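Local coordinates for benzyl alcohol dehydrogenase (Acinetobacter calcoaceticus, PDB 1F8F), which catalyses the NAD-dependent oxidation of benzyl alcohol to benzaldehyde, as a zinc-containing member of the alcohol dehydrogenase family, at residues A[12-17]-A[50-54]. Residues are numbered along the deposited sequence; the frame is centred on the assembly and turned at random.
Sequences TPCKGA and VRDQK. Unlike the reference sequence in segment 50-54: Lys54 (reference Tyr).
Thr12 sends its methyl CG2 against the aliphatic start of Arg51, 4.0 Å from Arg51 CG, the two side chains crossing at about a right angle; Phe19 and Leu63 also touch Thr12. A type II beta turn from Cys14 to Ala17, closed by Ala17 N on Cys14 O, then sets its tip on the end of helix 45-51. The aliphatic part of Lys15 crosses Gln53 at a slant, Lys15 CB 3.9 Å from Gln53 CG. With CG anti to the backbone N (chi1 172°) and a bend only at chi4, its chain reaches along to the end of the helix, where Lys15 NZ makes a weak 3.4 Å bond to Asp52 O; a water accepting from Lys15 NZ and donating to Asp52 O joins the same two atoms. The loop between antiparallel strands 5-11 and 20-26 thus packs on the C-terminal end of helix 45-51, in the GroES-like part of the alcohol dehydrogenase fold. There the helix closes in a Schellman motif, Gln53 being the C-prime residue with positive phi. Gln53 NE2 is hydrogen-bonded to Val50 O in the last helical turn and to Val57 O in the chain that follows. Gly16 N donates a nearly straight bond (2.9 Å, 175°) to Arg51 O, coming from above the carbonyl plane. Ala17 O lies 3.6 Å from Arg51 CD. Bends at chi2 and chi3 bring the edge of the Arg51 guanidinium to Asp52 in a side-on salt bridge, Arg51 NE to Asp52 OD1 (2.7 Å) and Arg51 NH2 to Asp52 OD2 (3.2 Å).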
loop_
_atom_site.group_PDB
_atom_site.type_symbol
_atom_site.label_atom_id
_atom_site.label_comp_id
_atom_site.label_asym_id
_atom_site.label_seq_id
_atom_site.Cartn_x
_atom_site.Cartn_y
_atom_site.Cartn_z
ATOM N N THR A 12 -36.700 2.486 25.566
ATOM C CA THR A 12 -35.872 2.997 26.637
ATOM C C THR A 12 -36.394 4.386 26.993
ATOM O O THR A 12 -36.009 5.354 26.356
ATOM C CB THR A 12 -34.409 3.066 26.200
ATOM O OG1 THR A 12 -33.840 1.768 25.990
ATOM C CG2 THR A 12 -33.579 3.746 27.266
ATOM N N PRO A 13 -37.286 4.518 27.976
ATOM C CA PRO A 13 -37.950 5.764 28.306
ATOM C C PRO A 13 -37.134 6.884 28.874
ATOM O O PRO A 13 -37.601 7.998 28.628
ATOM C CB PRO A 13 -39.099 5.377 29.244
ATOM C CG PRO A 13 -39.327 3.949 28.874
ATOM C CD PRO A 13 -37.893 3.416 28.768
ATOM N N CYS A 14 -36.033 6.737 29.586
ATOM C CA CYS A 14 -35.313 7.905 30.082
ATOM C C CYS A 14 -33.907 7.535 30.521
ATOM O O CYS A 14 -33.527 6.359 30.515
ATOM C CB CYS A 14 -36.029 8.591 31.248
ATOM S SG CYS A 14 -36.254 7.636 32.781
ATOM N N LYS A 15 -33.138 8.550 30.894
ATOM C CA LYS A 15 -31.771 8.287 31.328
ATOM C C LYS A 15 -31.863 7.100 32.279
ATOM O O LYS A 15 -32.651 7.014 33.217
ATOM C CB LYS A 15 -31.088 9.488 31.936
ATOM C CG LYS A 15 -29.737 9.251 32.587
ATOM C CD LYS A 15 -28.903 10.514 32.691
ATOM C CE LYS A 15 -27.806 10.410 33.728
ATOM N NZ LYS A 15 -27.021 9.153 33.654
ATOM N N GLY A 16 -31.118 6.070 31.943
ATOM C CA GLY A 16 -30.998 4.839 32.666
ATOM C C GLY A 16 -32.206 3.959 32.870
ATOM O O GLY A 16 -32.052 2.962 33.563
ATOM N N ALA A 17 -33.356 4.218 32.316
ATOM C CA ALA A 17 -34.528 3.387 32.546
ATOM C C ALA A 17 -34.354 1.983 31.990
ATOM O O ALA A 17 -33.509 1.709 31.152
ATOM C CB ALA A 17 -35.704 4.132 31.938
ATOM N N VAL A 50 -25.876 4.342 25.679
ATOM C CA VAL A 50 -26.850 5.291 25.168
ATOM C C VAL A 50 -28.049 5.509 26.084
ATOM O O VAL A 50 -28.744 6.528 26.116
ATOM C CB VAL A 50 -27.352 4.765 23.803
ATOM C CG1 VAL A 50 -28.599 5.408 23.220
ATOM C CG2 VAL A 50 -26.220 4.894 22.779
ATOM N N ARG A 51 -28.336 4.494 26.885
ATOM C CA ARG A 51 -29.415 4.469 27.867
ATOM C C ARG A 51 -29.011 5.361 29.050
ATOM O O ARG A 51 -29.711 6.282 29.454
ATOM C CB ARG A 51 -29.608 2.989 28.200
ATOM C CG ARG A 51 -30.432 2.700 29.426
ATOM C CD ARG A 51 -30.083 1.450 30.198
ATOM N NE ARG A 51 -28.718 1.438 30.703
ATOM C CZ ARG A 51 -28.088 0.376 31.187
ATOM N NH1 ARG A 51 -28.695 -0.811 31.167
ATOM N NH2 ARG A 51 -26.838 0.439 31.620
ATOM N N ASP A 52 -27.732 5.201 29.393
ATOM C CA ASP A 52 -27.077 5.977 30.427
ATOM C C ASP A 52 -26.617 7.341 29.933
ATOM O O ASP A 52 -25.946 8.110 30.620
ATOM C CB ASP A 52 -25.867 5.224 30.976
ATOM C CG ASP A 52 -26.209 3.886 31.601
ATOM O OD1 ASP A 52 -27.413 3.594 31.737
ATOM O OD2 ASP A 52 -25.239 3.164 31.926
ATOM N N GLN A 53 -26.941 7.668 28.698
ATOM C CA GLN A 53 -26.682 8.923 28.054
ATOM C C GLN A 53 -25.263 9.418 28.022
ATOM O O GLN A 53 -25.056 10.591 27.692
ATOM C CB GLN A 53 -27.562 10.010 28.677
ATOM C CG GLN A 53 -29.041 9.670 28.597
ATOM C CD GLN A 53 -29.540 10.012 27.213
ATOM O OE1 GLN A 53 -30.170 11.050 27.034
ATOM N NE2 GLN A 53 -29.238 9.120 26.281
ATOM N N LYS A 54 -24.252 8.562 28.014
ATOM C CA LYS A 54 -22.887 9.018 27.797
ATOM C C LYS A 54 -22.743 9.388 26.331
ATOM O O LYS A 54 -21.653 9.617 25.829
ATOM C CB LYS A 54 -21.876 7.964 28.245
ATOM C CG LYS A 54 -22.163 7.540 29.674
ATOM C CD LYS A 54 -21.265 6.457 30.241
ATOM C CE LYS A 54 -21.775 6.046 31.626
ATOM N NZ LYS A 54 -22.112 7.239 32.462
HETATM O O HOH W 1 -24.676 10.458 32.165
#